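Side-chain contacts in beta-N-acetylhexosaminidase (Arthrobacter aurescens, PDB 3RCN), which probably hydrolyses terminal non-reducing N-acetyl-D-hexosamine residues from N-acetyl-beta-D-hexosaminides, as a member of glycosyl hydrolase family 20: residues A[42-47]-A[100-105]; A[292-297]-A[345-350]; A[432-437]-A[479-484]. All coordinates share one frame; numbering follows the deposited sequence.

Contact 1: residues A[42-47]-A[100-105]; sequences RRWLTR and YGAQTL. With SO4 (sulfate ion), chain H; SO4 (sulfate ion), chain I.
Trp-44 reaches from helix 39-53 to Ala-102 and Gln-103 of helix 95-109, and its indole and Leu-45 carry the packing on this side. The CB is directed at the partner helix; the first torsion, with CG anti to the backbone N, sends the ring toward helix 95-109, and the second (chi2 85°) turns its six-membered half forward. Along that rim CE3 comes first, 4.2 Å from Ala-102 CB, and CZ3 follows at 3.8 Å from the same methyl, which sits at the ring edge, near its plane. At the tip, CH2 lies 3.3 Å from Gln-103 NE2, and the neighbouring CZ2 is almost as near to that nitrogen. Here the two side chains cross at about a right angle, with indole and amide planes 40° apart, and the NH2 group comes obliquely at the ring. Leu-45 adds to the apolar part, its CD1 4.0 Å from Ala-102 CB.

The two helices run nearly parallel (22° between the segments), their axes 10.3 Å apart, and both lie against the mixed six-stranded sheet of the family 20 domain 2, an alpha-beta half sandwich. Leu-45 touches Ile-67 on strand 67-71, whereas Trp-44 touches Glu-162, and Gln-103 touches Ala-165 and Met-166, of helix 154-166 in the catalytic domain.

Arginines of helix 39-53 bind anions beyond this seam. Arg-47 NH1 donates to O3 of the chain H sulfate at 3.3 Å. Arg-43 presents the edge of its guanidinium to the chain I sulfate and makes only weak bonds, as from NH2 to O3 at 3.3 Å; its NH1 also forms a salt bridge with Asp-56 of the second subunit. Both sulfates probably come from the crystallisation liquor.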
loop_
_atom_site.group_PDB
_atom_site.type_symbol
_atom_site.label_atom_id
_atom_site.label_comp_id
_atom_site.label_asym_id
_atom_site.label_seq_id
_atom_site.Cartn_x
_atom_site.Cartn_y
_atom_site.Cartn_z
ATOM N N ARG A 42 20.149 -13.273 -4.503
ATOM C CA ARG A 42 20.475 -12.656 -5.785
ATOM C C ARG A 42 19.192 -12.184 -6.482
ATOM O O ARG A 42 19.138 -11.081 -7.031
ATOM C CB ARG A 42 21.248 -13.610 -6.693
ATOM C CG ARG A 42 21.557 -13.025 -8.077
ATOM C CD ARG A 42 21.370 -14.053 -9.169
ATOM N NE ARG A 42 22.637 -14.570 -9.675
ATOM C CZ ARG A 42 22.808 -15.798 -10.164
ATOM N NH1 ARG A 42 21.791 -16.652 -10.203
ATOM N NH2 ARG A 42 24.000 -16.182 -10.604
ATOM N N ARG A 43 18.162 -13.027 -6.448
ATOM C CA ARG A 43 16.873 -12.687 -7.042
ATOM C C ARG A 43 16.262 -11.443 -6.403
ATOM O O ARG A 43 15.787 -10.548 -7.101
ATOM C CB ARG A 43 15.902 -13.870 -6.960
ATOM C CG ARG A 43 16.291 -15.047 -7.847
ATOM C CD ARG A 43 15.243 -16.159 -7.842
ATOM N NE ARG A 43 15.211 -16.859 -6.565
ATOM C CZ ARG A 43 15.797 -18.030 -6.349
ATOM N NH1 ARG A 43 16.450 -18.646 -7.329
ATOM N NH2 ARG A 43 15.722 -18.591 -5.159
ATOM N N TRP A 44 16.284 -11.374 -5.077
ATOM C CA TRP A 44 15.707 -10.231 -4.390
ATOM C C TRP A 44 16.423 -8.929 -4.751
ATOM O O TRP A 44 15.780 -7.915 -5.015
ATOM C CB TRP A 44 15.703 -10.412 -2.877
ATOM C CG TRP A 44 15.201 -9.197 -2.216
ATOM C CD1 TRP A 44 13.900 -8.874 -1.976
ATOM C CD2 TRP A 44 15.982 -8.096 -1.759
ATOM N NE1 TRP A 44 13.824 -7.646 -1.371
ATOM C CE2 TRP A 44 15.091 -7.144 -1.235
ATOM C CE3 TRP A 44 17.349 -7.824 -1.737
ATOM C CZ2 TRP A 44 15.524 -5.935 -0.699
ATOM C CZ3 TRP A 44 17.776 -6.625 -1.203
ATOM C CH2 TRP A 44 16.869 -5.696 -0.694
ATOM N N LEU A 45 17.750 -8.956 -4.746
ATOM C CA LEU A 45 18.549 -7.783 -5.092
ATOM C C LEU A 45 18.275 -7.330 -6.529
ATOM O O LEU A 45 18.019 -6.141 -6.799
ATOM C CB LEU A 45 20.030 -8.100 -4.929
ATOM C CG LEU A 45 20.976 -6.914 -5.053
ATOM C CD1 LEU A 45 20.654 -5.890 -3.970
ATOM C CD2 LEU A 45 22.416 -7.394 -4.951
ATOM N N THR A 46 18.326 -8.294 -7.445
ATOM C CA THR A 46 17.977 -8.059 -8.834
ATOM C C THR A 46 16.638 -7.339 -8.965
ATOM O O THR A 46 16.534 -6.354 -9.676
ATOM C CB THR A 46 17.915 -9.367 -9.628
ATOM O OG1 THR A 46 19.242 -9.873 -9.816
ATOM C CG2 THR A 46 17.272 -9.127 -10.992
ATOM N N ARG A 47 15.619 -7.825 -8.272
ATOM C CA ARG A 47 14.316 -7.182 -8.315
ATOM C C ARG A 47 14.333 -5.785 -7.705
ATOM O O ARG A 47 13.780 -4.849 -8.282
ATOM C CB ARG A 47 13.253 -8.041 -7.627
ATOM C CG ARG A 47 12.879 -9.289 -8.392
ATOM C CD ARG A 47 11.388 -9.543 -8.320
ATOM N NE ARG A 47 10.902 -9.571 -6.949
ATOM C CZ ARG A 47 11.032 -10.628 -6.158
ATOM N NH1 ARG A 47 11.637 -11.713 -6.622
ATOM N NH2 ARG A 47 10.573 -10.603 -4.912
ATOM N N TYR A 100 21.144 -9.710 4.229
ATOM C CA TYR A 100 21.457 -8.550 5.056
ATOM C C TYR A 100 22.602 -7.734 4.453
ATOM O O TYR A 100 22.615 -6.508 4.547
ATOM C CB TYR A 100 21.720 -8.967 6.508
ATOM C CG TYR A 100 20.489 -9.563 7.150
ATOM C CD1 TYR A 100 19.229 -9.016 6.909
ATOM C CD2 TYR A 100 20.568 -10.695 7.954
ATOM C CE1 TYR A 100 18.073 -9.556 7.480
ATOM C CE2 TYR A 100 19.409 -11.261 8.526
ATOM C CZ TYR A 100 18.171 -10.682 8.275
ATOM O OH TYR A 100 17.039 -11.216 8.822
ATOM N N GLY A 101 23.545 -8.413 3.809
ATOM C CA GLY A 101 24.617 -7.722 3.121
ATOM C C GLY A 101 24.043 -6.829 2.032
ATOM O O GLY A 101 24.418 -5.671 1.922
ATOM N N ALA A 102 23.133 -7.391 1.240
ATOM C CA ALA A 102 22.386 -6.675 0.222
ATOM C C ALA A 102 21.738 -5.407 0.759
ATOM O O ALA A 102 21.803 -4.356 0.113
ATOM C CB ALA A 102 21.320 -7.582 -0.398
ATOM N N GLN A 103 21.107 -5.498 1.926
ATOM C CA GLN A 103 20.480 -4.317 2.520
ATOM C C GLN A 103 21.529 -3.269 2.834
ATOM O O GLN A 103 21.356 -2.095 2.529
ATOM C CB GLN A 103 19.692 -4.665 3.775
ATOM C CG GLN A 103 18.585 -5.659 3.524
ATOM C CD GLN A 103 17.334 -5.035 2.941
ATOM O OE1 GLN A 103 17.224 -3.818 2.812
ATOM N NE2 GLN A 103 16.373 -5.875 2.593
ATOM N N THR A 104 22.633 -3.692 3.426
ATOM C CA THR A 104 23.707 -2.756 3.711
ATOM C C THR A 104 24.235 -2.084 2.441
ATOM O O THR A 104 24.632 -0.917 2.454
ATOM C CB THR A 104 24.834 -3.438 4.456
ATOM O OG1 THR A 104 24.343 -3.847 5.735
ATOM C CG2 THR A 104 25.976 -2.469 4.656
ATOM N N LEU A 105 24.221 -2.826 1.343
ATOM C CA LEU A 105 24.625 -2.292 0.055
ATOM C C LEU A 105 23.679 -1.170 -0.358
ATOM O O LEU A 105 24.108 -0.067 -0.664
ATOM C CB LEU A 105 24.601 -3.391 -1.001
ATOM C CG LEU A 105 25.229 -2.974 -2.321
ATOM C CD1 LEU A 105 26.721 -2.846 -2.093
ATOM C CD2 LEU A 105 24.921 -3.977 -3.423
HETATM S S SO4 H . 14.024 -12.434 -10.361
HETATM O O1 SO4 H . 13.786 -11.036 -10.696
HETATM O O2 SO4 H . 15.427 -12.750 -10.631
HETATM O O3 SO4 H . 13.713 -12.642 -8.949
HETATM O O4 SO4 H . 13.150 -13.294 -11.151
HETATM S S SO4 I . 17.960 -21.874 -6.968
HETATM O O1 SO4 I . 16.775 -22.128 -7.787
HETATM O O2 SO4 I . 18.855 -20.952 -7.666
HETATM O O3 SO4 I . 17.559 -21.313 -5.679
HETATM O O4 SO4 I . 18.666 -23.129 -6.734
#

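Contact 2: residues A[292-297]-A[345-350]; sequences EFYRNV and SWFVGQ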
loop_
_atom_site.group_PDB
_atom_site.type_symbol
_atom_site.label_atom_id
_atom_site.label_comp_id
_atom_site.label_asym_id
_atom_site.label_seq_id
_atom_site.Cartn_x
_atom_site.Cartn_y
_atom_site.Cartn_z
ATOM N N GLU A 292 -12.038 -29.085 20.436
ATOM C CA GLU A 292 -12.096 -29.659 19.101
ATOM C C GLU A 292 -12.103 -28.544 18.039
ATOM O O GLU A 292 -11.448 -28.644 16.994
ATOM C CB GLU A 292 -13.323 -30.564 18.945
ATOM C CG GLU A 292 -13.449 -31.190 17.555
ATOM C CD GLU A 292 -14.899 -31.367 17.108
ATOM O OE1 GLU A 292 -15.771 -31.573 17.985
ATOM O OE2 GLU A 292 -15.163 -31.294 15.880
ATOM N N PHE A 293 -12.851 -27.484 18.324
ATOM C CA PHE A 293 -12.958 -26.364 17.414
ATOM C C PHE A 293 -11.570 -25.813 17.118
ATOM O O PHE A 293 -11.185 -25.655 15.961
ATOM C CB PHE A 293 -13.836 -25.282 18.035
ATOM C CG PHE A 293 -14.153 -24.156 17.104
ATOM C CD1 PHE A 293 -13.304 -23.062 17.004
ATOM C CD2 PHE A 293 -15.300 -24.185 16.327
ATOM C CE1 PHE A 293 -13.594 -22.018 16.142
ATOM C CE2 PHE A 293 -15.593 -23.141 15.466
ATOM C CZ PHE A 293 -14.736 -22.060 15.375
ATOM N N TYR A 294 -10.812 -25.547 18.173
ATOM C CA TYR A 294 -9.530 -24.892 18.015
ATOM C C TYR A 294 -8.412 -25.810 17.534
ATOM O O TYR A 294 -7.390 -25.330 17.064
ATOM C CB TYR A 294 -9.141 -24.177 19.297
ATOM C CG TYR A 294 -9.809 -22.842 19.421
ATOM C CD1 TYR A 294 -11.019 -22.715 20.083
ATOM C CD2 TYR A 294 -9.245 -21.707 18.851
ATOM C CE1 TYR A 294 -11.647 -21.493 20.189
ATOM C CE2 TYR A 294 -9.867 -20.473 18.948
ATOM C CZ TYR A 294 -11.068 -20.376 19.618
ATOM O OH TYR A 294 -11.693 -19.162 19.729
ATOM N N ARG A 295 -8.605 -27.119 17.640
ATOM C CA ARG A 295 -7.673 -28.067 17.031
ATOM C C ARG A 295 -7.876 -28.021 15.538
ATOM O O ARG A 295 -6.913 -28.060 14.771
ATOM C CB ARG A 295 -7.914 -29.504 17.494
ATOM C CG ARG A 295 -7.539 -29.803 18.916
ATOM C CD ARG A 295 -7.641 -31.305 19.146
ATOM N NE ARG A 295 -7.341 -31.655 20.518
ATOM C CZ ARG A 295 -8.268 -32.004 21.397
ATOM N NH1 ARG A 295 -9.538 -32.064 21.000
ATOM N NH2 ARG A 295 -7.922 -32.307 22.656
ATOM N N ASN A 296 -9.141 -27.945 15.131
ATOM C CA ASN A 296 -9.470 -27.782 13.717
ATOM C C ASN A 296 -8.935 -26.464 13.131
ATOM O O ASN A 296 -8.452 -26.432 12.000
ATOM C CB ASN A 296 -10.973 -27.930 13.491
ATOM C CG ASN A 296 -11.439 -29.366 13.666
ATOM O OD1 ASN A 296 -10.691 -30.303 13.399
ATOM N ND2 ASN A 296 -12.673 -29.543 14.119
ATOM N N VAL A 297 -9.004 -25.389 13.909
ATOM C CA VAL A 297 -8.433 -24.124 13.486
ATOM C C VAL A 297 -6.923 -24.270 13.367
ATOM O O VAL A 297 -6.325 -23.839 12.380
ATOM C CB VAL A 297 -8.769 -22.985 14.470
ATOM C CG1 VAL A 297 -7.842 -21.814 14.264
ATOM C CG2 VAL A 297 -10.220 -22.559 14.328
ATOM N N SER A 345 -4.691 -23.024 32.378
ATOM C CA SER A 345 -3.460 -23.746 32.131
ATOM C C SER A 345 -3.761 -25.014 31.349
ATOM O O SER A 345 -3.039 -25.380 30.423
ATOM C CB SER A 345 -2.786 -24.091 33.451
ATOM O OG SER A 345 -1.527 -24.693 33.214
ATOM N N TRP A 346 -4.848 -25.675 31.720
ATOM C CA TRP A 346 -5.219 -26.929 31.094
ATOM C C TRP A 346 -5.565 -26.758 29.608
ATOM O O TRP A 346 -5.131 -27.551 28.766
ATOM C CB TRP A 346 -6.404 -27.553 31.836
ATOM C CG TRP A 346 -6.892 -28.791 31.182
ATOM C CD1 TRP A 346 -6.324 -30.027 31.261
ATOM C CD2 TRP A 346 -8.043 -28.929 30.337
ATOM N NE1 TRP A 346 -7.051 -30.929 30.517
ATOM C CE2 TRP A 346 -8.107 -30.284 29.939
ATOM C CE3 TRP A 346 -9.024 -28.044 29.881
ATOM C CZ2 TRP A 346 -9.113 -30.773 29.106
ATOM C CZ3 TRP A 346 -10.034 -28.536 29.053
ATOM C CH2 TRP A 346 -10.064 -29.886 28.672
ATOM N N PHE A 347 -6.360 -25.734 29.301
ATOM C CA PHE A 347 -6.862 -25.515 27.942
ATOM C C PHE A 347 -5.721 -25.237 26.978
ATOM O O PHE A 347 -5.624 -25.849 25.924
ATOM C CB PHE A 347 -7.846 -24.345 27.913
ATOM C CG PHE A 347 -8.557 -24.185 26.603
ATOM C CD1 PHE A 347 -9.500 -25.116 26.189
ATOM C CD2 PHE A 347 -8.285 -23.106 25.776
ATOM C CE1 PHE A 347 -10.163 -24.970 24.975
ATOM C CE2 PHE A 347 -8.939 -22.958 24.564
ATOM C CZ PHE A 347 -9.885 -23.890 24.166
ATOM N N VAL A 348 -4.856 -24.308 27.357
ATOM C CA VAL A 348 -3.720 -23.941 26.538
ATOM C C VAL A 348 -2.776 -25.134 26.357
ATOM O O VAL A 348 -2.232 -25.349 25.269
ATOM C CB VAL A 348 -2.992 -22.731 27.162
ATOM C CG1 VAL A 348 -1.677 -22.463 26.472
ATOM C CG2 VAL A 348 -3.904 -21.494 27.136
ATOM N N GLY A 349 -2.603 -25.917 27.422
ATOM C CA GLY A 349 -1.731 -27.082 27.388
ATOM C C GLY A 349 -2.217 -28.130 26.412
ATOM O O GLY A 349 -1.421 -28.691 25.668
ATOM N N GLN A 350 -3.524 -28.396 26.414
ATOM C CA GLN A 350 -4.119 -29.322 25.449
ATOM C C GLN A 350 -3.859 -28.865 24.014
ATOM O O GLN A 350 -3.498 -29.662 23.143
ATOM C CB GLN A 350 -5.624 -29.479 25.671
ATOM C CG GLN A 350 -6.020 -30.149 26.981
ATOM C CD GLN A 350 -5.486 -31.566 27.131
ATOM O OE1 GLN A 350 -4.567 -31.806 27.922
ATOM N NE2 GLN A 350 -6.061 -32.515 26.381
HETATM O O HOH W 1 -4.818 -32.113 22.360
#
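Two helices from the outer shell of the catalytic TIM barrel, 288-304 and 342-357, meet here through a light contact in which Tyr-294 touches Phe-347 and Arg-295 lies beside Gln-350. The backbones stay well apart, 9.2 Å between Arg-295 CA and Gln-350 CA, and long side chains bridge the difference. On the buried side, Phe-347 turns its ring edge to Tyr-294, bringing CZ to 4.4 Å from Tyr-294 CD1; the approach to the tyrosine ring is oblique. Phe-293 CD1, from the same helix as Tyr-294, lies over one face of that tyrosine ring.

Toward the outside, Arg-295 is extended from CG to NE (chi2 -172°, chi3 -178°), which carries its guanidinium across to the other helix. It runs alongside Gln-350, both pointing the same way, with guanidinium and amide planes 84° apart. The groups present nitrogen to nitrogen: NH2 and NE2, both donors, are 4.2 Å apart, and no direct hydrogen bond links them. A water joins the helices instead. It lies at the guanidinium edge, in plane, accepts from Arg-295 NH2 at 3.1 Å and donates to the backbone carbonyl oxygen Gln-350 O at 2.9 Å.

Contact 3: residues A[432-437]-A[479-484]; sequences YEFEPL and SEVFWS
Glu-480 OE2 is held by two groups, the hydroxyl of Tyr-432 and the guanidinium of Arg-497, with which it forms a salt bridge. Tyr-432 OH donates to Glu-480 OE2 at 2.7 Å, meeting the carboxylate on its anti side, 20° out of its plane. Seen from the tyrosine, OE2 lies at the ring edge, in plane, although ring and carboxylate planes are inclined by 61°. The other carboxylate oxygen, OE1, takes a hydrogen bond from Ala-13 N, so that both oxygens of this buried acid are engaged, which should limit its rotation.

The next residue, Val-481, divides its two methyls between Tyr-432, at the end of its helix, and Phe-434 in the loop that follows. CG2 approaches the backbone oxygen Tyr-432 O at 3.4 Å. CG1, set anti to the backbone N (chi1 172°), comes to the edge of the Phe-434 ring in its plane, 4.0 Å from CD2.

The contact thus lays the chain leaving helix 428-432 against helix 474-483 in the catalytic barrel domain. Helix 491-508 covers it further, with Phe-494 stacking on Tyr-432, while Phe-482 turns to Ala-452 of strand 449-456.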
loop_
_atom_site.group_PDB
_atom_site.type_symbol
_atom_site.label_atom_id
_atom_site.label_comp_id
_atom_site.label_asym_id
_atom_site.label_seq_id
_atom_site.Cartn_x
_atom_site.Cartn_y
_atom_site.Cartn_z
ATOM N N TYR A 432 16.073 3.646 22.724
ATOM C CA TYR A 432 17.387 3.360 22.158
ATOM C C TYR A 432 18.342 2.903 23.232
ATOM O O TYR A 432 19.334 2.230 22.954
ATOM C CB TYR A 432 17.974 4.584 21.472
ATOM C CG TYR A 432 19.324 4.329 20.813
ATOM C CD1 TYR A 432 19.423 3.533 19.671
ATOM C CD2 TYR A 432 20.495 4.904 21.313
ATOM C CE1 TYR A 432 20.648 3.304 19.054
ATOM C CE2 TYR A 432 21.727 4.677 20.705
ATOM C CZ TYR A 432 21.792 3.880 19.574
ATOM O OH TYR A 432 22.999 3.645 18.962
ATOM N N GLU A 433 18.044 3.292 24.459
ATOM C CA GLU A 433 18.876 2.948 25.599
ATOM C C GLU A 433 18.399 1.693 26.352
ATOM O O GLU A 433 18.981 1.314 27.350
ATOM C CB GLU A 433 19.026 4.166 26.501
ATOM C CG GLU A 433 19.751 5.317 25.779
ATOM C CD GLU A 433 20.021 6.514 26.676
ATOM O OE1 GLU A 433 19.483 6.551 27.814
ATOM O OE2 GLU A 433 20.773 7.418 26.237
ATOM N N PHE A 434 17.353 1.043 25.845
ATOM C CA PHE A 434 16.802 -0.185 26.421
ATOM C C PHE A 434 17.726 -1.410 26.442
ATOM O O PHE A 434 18.529 -1.609 25.532
ATOM C CB PHE A 434 15.517 -0.567 25.684
ATOM C CG PHE A 434 15.127 -2.017 25.853
ATOM C CD1 PHE A 434 14.323 -2.420 26.915
ATOM C CD2 PHE A 434 15.565 -2.980 24.942
ATOM C CE1 PHE A 434 13.967 -3.760 27.066
ATOM C CE2 PHE A 434 15.220 -4.330 25.090
ATOM C CZ PHE A 434 14.420 -4.716 26.144
ATOM N N GLU A 435 17.565 -2.252 27.465
ATOM C CA GLU A 435 18.272 -3.542 27.547
ATOM C C GLU A 435 17.382 -4.689 28.050
ATOM O O GLU A 435 16.464 -4.475 28.837
ATOM C CB GLU A 435 19.507 -3.422 28.438
ATOM C CG GLU A 435 20.634 -2.579 27.858
ATOM C CD GLU A 435 21.674 -3.404 27.112
ATOM O OE1 GLU A 435 22.206 -4.372 27.705
ATOM O OE2 GLU A 435 21.957 -3.075 25.934
ATOM N N PRO A 436 17.623 -5.905 27.536
ATOM C CA PRO A 436 17.127 -7.253 27.887
ATOM C C PRO A 436 17.876 -8.031 28.982
ATOM O O PRO A 436 18.804 -8.760 28.623
ATOM C CB PRO A 436 17.221 -8.030 26.566
ATOM C CG PRO A 436 17.694 -7.042 25.539
ATOM C CD PRO A 436 18.380 -5.939 26.277
ATOM N N LEU A 437 17.556 -7.842 30.262
ATOM C CA LEU A 437 18.173 -8.641 31.356
ATOM C C LEU A 437 19.695 -8.522 31.511
ATOM O O LEU A 437 20.386 -9.541 31.479
ATOM C CB LEU A 437 17.858 -10.133 31.178
ATOM C CG LEU A 437 16.468 -10.722 31.385
ATOM C CD1 LEU A 437 15.380 -9.703 31.133
ATOM C CD2 LEU A 437 16.320 -11.886 30.433
ATOM N N SER A 479 15.634 -1.436 16.023
ATOM C CA SER A 479 16.306 -2.381 15.131
ATOM C C SER A 479 17.805 -2.402 15.408
ATOM O O SER A 479 18.452 -3.440 15.245
ATOM C CB SER A 479 16.038 -2.073 13.649
ATOM O OG SER A 479 16.784 -0.949 13.188
ATOM N N GLU A 480 18.352 -1.259 15.827
ATOM C CA GLU A 480 19.774 -1.171 16.158
ATOM C C GLU A 480 20.073 -1.876 17.483
ATOM O O GLU A 480 21.048 -2.620 17.611
ATOM C CB GLU A 480 20.245 0.286 16.207
ATOM C CG GLU A 480 21.727 0.411 16.515
ATOM C CD GLU A 480 22.398 1.612 15.857
ATOM O OE1 GLU A 480 22.327 1.728 14.617
ATOM O OE2 GLU A 480 23.011 2.428 16.580
ATOM N N VAL A 481 19.221 -1.632 18.470
ATOM C CA VAL A 481 19.342 -2.302 19.752
ATOM C C VAL A 481 19.361 -3.821 19.554
ATOM O O VAL A 481 20.144 -4.512 20.189
ATOM C CB VAL A 481 18.207 -1.882 20.717
ATOM C CG1 VAL A 481 18.217 -2.736 21.977
ATOM C CG2 VAL A 481 18.307 -0.388 21.056
ATOM N N PHE A 482 18.527 -4.333 18.649
ATOM C CA PHE A 482 18.460 -5.779 18.393
ATOM C C PHE A 482 19.618 -6.327 17.564
ATOM O O PHE A 482 20.041 -7.462 17.767
ATOM C CB PHE A 482 17.159 -6.164 17.683
ATOM C CG PHE A 482 15.923 -5.894 18.486
ATOM C CD1 PHE A 482 16.006 -5.320 19.741
ATOM C CD2 PHE A 482 14.669 -6.216 17.975
ATOM C CE1 PHE A 482 14.857 -5.073 20.481
ATOM C CE2 PHE A 482 13.521 -5.968 18.701
ATOM C CZ PHE A 482 13.613 -5.396 19.961
ATOM N N TRP A 483 20.016 -5.586 16.535
ATOM C CA TRP A 483 21.124 -5.988 15.673
ATOM C C TRP A 483 22.558 -5.682 16.141
ATOM O O TRP A 483 23.414 -6.570 16.179
ATOM C CB TRP A 483 20.922 -5.426 14.252
ATOM C CG TRP A 483 21.980 -5.882 13.326
ATOM C CD1 TRP A 483 23.223 -5.344 13.174
ATOM C CD2 TRP A 483 21.921 -7.014 12.457
ATOM N NE1 TRP A 483 23.934 -6.056 12.238
ATOM C CE2 TRP A 483 23.157 -7.089 11.785
ATOM C CE3 TRP A 483 20.944 -7.971 12.181
ATOM C CZ2 TRP A 483 23.441 -8.081 10.856
ATOM C CZ3 TRP A 483 21.225 -8.957 11.259
ATOM C CH2 TRP A 483 22.466 -9.006 10.605
ATOM N N SER A 484 22.802 -4.434 16.531
ATOM C CA SER A 484 24.173 -3.940 16.616
ATOM C C SER A 484 24.893 -4.338 17.895
ATOM O O SER A 484 24.356 -5.043 18.731
ATOM C CB SER A 484 24.231 -2.411 16.481
ATOM O OG SER A 484 23.521 -1.959 15.349
#

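Contact 1 belongs to domain 2, contacts 2 and 3 to the catalytic barrel, and they follow one another in series along the chain. Contacts 1 and 3 meet where the domain 2 region packs on the catalytic domain: Tyr-100 CD2 packs 3.7 Å from Trp-483 CH2, the rings edge-to-face, and Lys-168 touches both, although the contact centres are 24 Å apart. Contact 2 stands alone, its nearest atoms about 21 Å from contact 3 and about 27 Å from contact 1, which lies on the opposite side of the chain's centre. None of the three adjoins the predicted proton donor Glu-316, which falls in sequence between 292-297 and 345-350.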